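Local coordinates for protein phosphoribosylaminoimidazole-succinocarboxamide synthase (Pyrococcus horikoshii, PDB 3U55) that catalyses the ATP-dependent joining of L-aspartate to the carboxylate of a phosphoribosylated aminoimidazole, forming SAICAR in de novo purine biosynthesis, at residues K225-Y228 against E229-G233. Numbering follows the deposited sequence. Where two conformers were deposited one is given.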
ATOM      1  N   LYS A 225      -1.995  25.414  21.974  1.00 26.38           N
ATOM      2  CA  LYS A 225      -1.260  26.352  22.830  1.00 27.85           C
ATOM      3  C   LYS A 225      -0.282  25.607  23.730  1.00 28.27           C
ATOM      4  O   LYS A 225       0.857  26.044  23.910  1.00 29.23           O
ATOM      5  CB  LYS A 225      -2.213  27.168  23.709  1.00 27.74           C
ATOM      6  CG  LYS A 225      -2.900  28.332  23.018  1.00 30.38           C
ATOM      7  CD  LYS A 225      -3.884  29.000  23.977  1.00 35.09           C
ATOM      8  CE  LYS A 225      -4.439  30.292  23.412  1.00 39.29           C
ATOM      9  NZ  LYS A 225      -5.419  30.926  24.338  1.00 43.32           N
ATOM     10  N   GLU A 226      -0.740  24.487  24.287  1.00 28.97           N
ATOM     11  CA  GLU A 226       0.050  23.679  25.212  1.00 30.20           C
ATOM     12  C   GLU A 226       1.317  23.179  24.520  1.00 29.13           C
ATOM     13  O   GLU A 226       2.408  23.265  25.083  1.00 29.36           O
ATOM     14  CB  GLU A 226      -0.781  22.504  25.738  1.00 31.66           C
ATOM     15  CG  GLU A 226      -0.768  22.353  27.259  1.00 38.10           C
ATOM     16  CD  GLU A 226       0.278  21.376  27.757  1.00 42.99           C
ATOM     17  OE1 GLU A 226       1.293  21.825  28.338  1.00 43.72           O
ATOM     18  OE2 GLU A 226       0.081  20.155  27.575  1.00 45.41           O
ATOM     19  N   ILE A 227       1.159  22.675  23.296  1.00 28.29           N
ATOM     20  CA  ILE A 227       2.290  22.291  22.448  1.00 27.87           C
ATOM     21  C   ILE A 227       3.245  23.465  22.260  1.00 27.20           C
ATOM     22  O   ILE A 227       4.451  23.332  22.483  1.00 27.52           O
ATOM     23  CB  ILE A 227       1.820  21.757  21.060  1.00 28.61           C
ATOM     24  CG1 ILE A 227       1.171  20.379  21.198  1.00 30.49           C
ATOM     25  CG2 ILE A 227       2.979  21.711  20.057  1.00 28.66           C
ATOM     26  CD1 ILE A 227       2.140  19.241  21.576  1.00 33.62           C
ATOM     27  N   TYR A 228       2.697  24.615  21.868  1.00 26.22           N
ATOM     28  CA  TYR A 228       3.496  25.807  21.631  1.00 27.69           C
ATOM     29  C   TYR A 228       4.267  26.218  22.889  1.00 27.66           C
ATOM     30  O   TYR A 228       5.454  26.538  22.814  1.00 27.49           O
ATOM     31  CB  TYR A 228       2.621  26.962  21.122  1.00 27.17           C
ATOM     32  CG  TYR A 228       3.380  28.253  20.884  1.00 32.14           C
ATOM     33  CD1 TYR A 228       3.592  29.160  21.925  1.00 35.67           C
ATOM     34  CD2 TYR A 228       3.885  28.571  19.623  1.00 34.90           C
ATOM     35  CE1 TYR A 228       4.295  30.345  21.720  1.00 38.37           C
ATOM     36  CE2 TYR A 228       4.587  29.763  19.406  1.00 37.54           C
ATOM     37  CZ  TYR A 228       4.783  30.642  20.460  1.00 36.73           C
ATOM     38  OH  TYR A 228       5.471  31.820  20.268  1.00 38.40           O
ATOM     39  N   GLU A 229       3.581  26.207  24.031  1.00 29.58           N
ATOM     40  CA  GLU A 229       4.173  26.601  25.312  1.00 31.76           C
ATOM     41  C   GLU A 229       5.290  25.663  25.743  1.00 32.15           C
ATOM     42  O   GLU A 229       6.339  26.110  26.201  1.00 32.12           O
ATOM     43  CB  GLU A 229       3.104  26.675  26.406  1.00 32.22           C
ATOM     44  CG  GLU A 229       2.178  27.881  26.292  1.00 37.91           C
ATOM     45  CD  GLU A 229       1.018  27.840  27.277  1.00 43.35           C
ATOM     46  OE1 GLU A 229       1.199  27.322  28.402  1.00 48.09           O
ATOM     47  OE2 GLU A 229      -0.075  28.330  26.923  1.00 46.26           O
ATOM     48  N   ARG A 230       5.059  24.362  25.591  1.00 33.43           N
ATOM     49  CA  ARG A 230       6.066  23.357  25.928  1.00 34.46           C
ATOM     50  C   ARG A 230       7.319  23.465  25.069  1.00 34.90           C
ATOM     51  O   ARG A 230       8.431  23.252  25.561  1.00 35.17           O
ATOM     52  CB  ARG A 230       5.489  21.955  25.801  1.00 34.14           C
ATOM     53  CG  ARG A 230       4.597  21.570  26.942  1.00 36.79           C
ATOM     54  CD  ARG A 230       4.615  20.086  27.128  1.00 38.12           C
ATOM     55  NE  ARG A 230       3.309  19.606  27.545  1.00 39.60           N
ATOM     56  CZ  ARG A 230       3.045  18.351  27.879  1.00 40.93           C
ATOM     57  NH1 ARG A 230       4.005  17.433  27.851  1.00 42.61           N
ATOM     58  NH2 ARG A 230       1.816  18.018  28.244  1.00 43.92           N
ATOM     59  N   ILE A 231       7.125  23.796  23.793  1.00 34.60           N
ATOM     60  CA  ILE A 231       8.233  23.923  22.855  0.60 34.63           C
ATOM     61  C   ILE A 231       9.000  25.232  23.065  1.00 35.76           C
ATOM     62  O   ILE A 231      10.231  25.226  23.159  1.00 35.48           O
ATOM     63  CB  ILE A 231       7.757  23.759  21.384  0.60 34.69           C
ATOM     64  CG1 ILE A 231       7.399  22.293  21.114  0.60 33.90           C
ATOM     65  CG2 ILE A 231       8.819  24.253  20.399  0.60 34.02           C
ATOM     66  CD1 ILE A 231       6.650  22.051  19.818  0.60 33.09           C
ATOM     67  N   THR A 232       8.276  26.345  23.157  1.00 35.61           N
ATOM     68  CA  THR A 232       8.912  27.662  23.269  1.00 37.44           C
ATOM     69  C   THR A 232       9.354  28.030  24.684  1.00 38.74           C
ATOM     70  O   THR A 232      10.323  28.769  24.860  1.00 39.20           O
ATOM     71  CB  THR A 232       8.012  28.784  22.719  1.00 37.07           C
ATOM     72  OG1 THR A 232       6.811  28.861  23.494  1.00 37.55           O
ATOM     73  CG2 THR A 232       7.661  28.524  21.260  1.00 35.82           C
ATOM     74  N   GLY A 233       8.634  27.522  25.681  1.00 39.63           N
ATOM     75  CA  GLY A 233       8.855  27.913  27.075  1.00 42.00           C
ATOM     76  C   GLY A 233       8.115  29.189  27.442  1.00 43.34           C
ATOM     77  O   GLY A 233       8.343  29.757  28.510  1.00 44.10           O
TER
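Glu229 N donates to Lys225 O at 2.7 Å, and the i to i+4 pattern repeats from Arg230 N to Glu226 O, Ile231 N to Ile227 O and Thr232 N to Tyr228 O, which identifies 225-232 as alpha-helical. Gly233 N still bonds to Glu229 O, but its positive phi (84°) takes the chain out of the helix; any beta carbon there would press on the preceding carbonyl oxygen.

Glu226 and Arg230, one turn apart, form a side-on salt bridge: Arg230 NE meets Glu226 OE1 at 3.1 Å and Arg230 NH2 meets Glu226 OE2 at 2.8 Å. Both oxygens are approached from the syn side and lie near the guanidinium plane, although the two groups are turned 44° against each other. The Glu226 chain bends at chi2 (-95°), which swings its carboxylate forward, toward the C-terminal turn and Arg230. Arg230 NH1 extends the pairing to Asp201, so an alanine here would probably leave both carboxylates without their shared cation.

Thr232 OG1 gives Tyr228 O a second bond, 2.8 Å long, from above the carbonyl plane. On the same residue, methyl CG2 sits over one face of the Tyr228 ring, 3.7 Å from its centroid, as a CH-pi contact.

Helix 220-232 turns Tyr228, Ile231 and Thr232 toward helix 45-62, where the Tyr228 ring meets Trp47; Ile231 also touches helix 143-165, while Asp201 ties Arg230 to the end of strand 197-201.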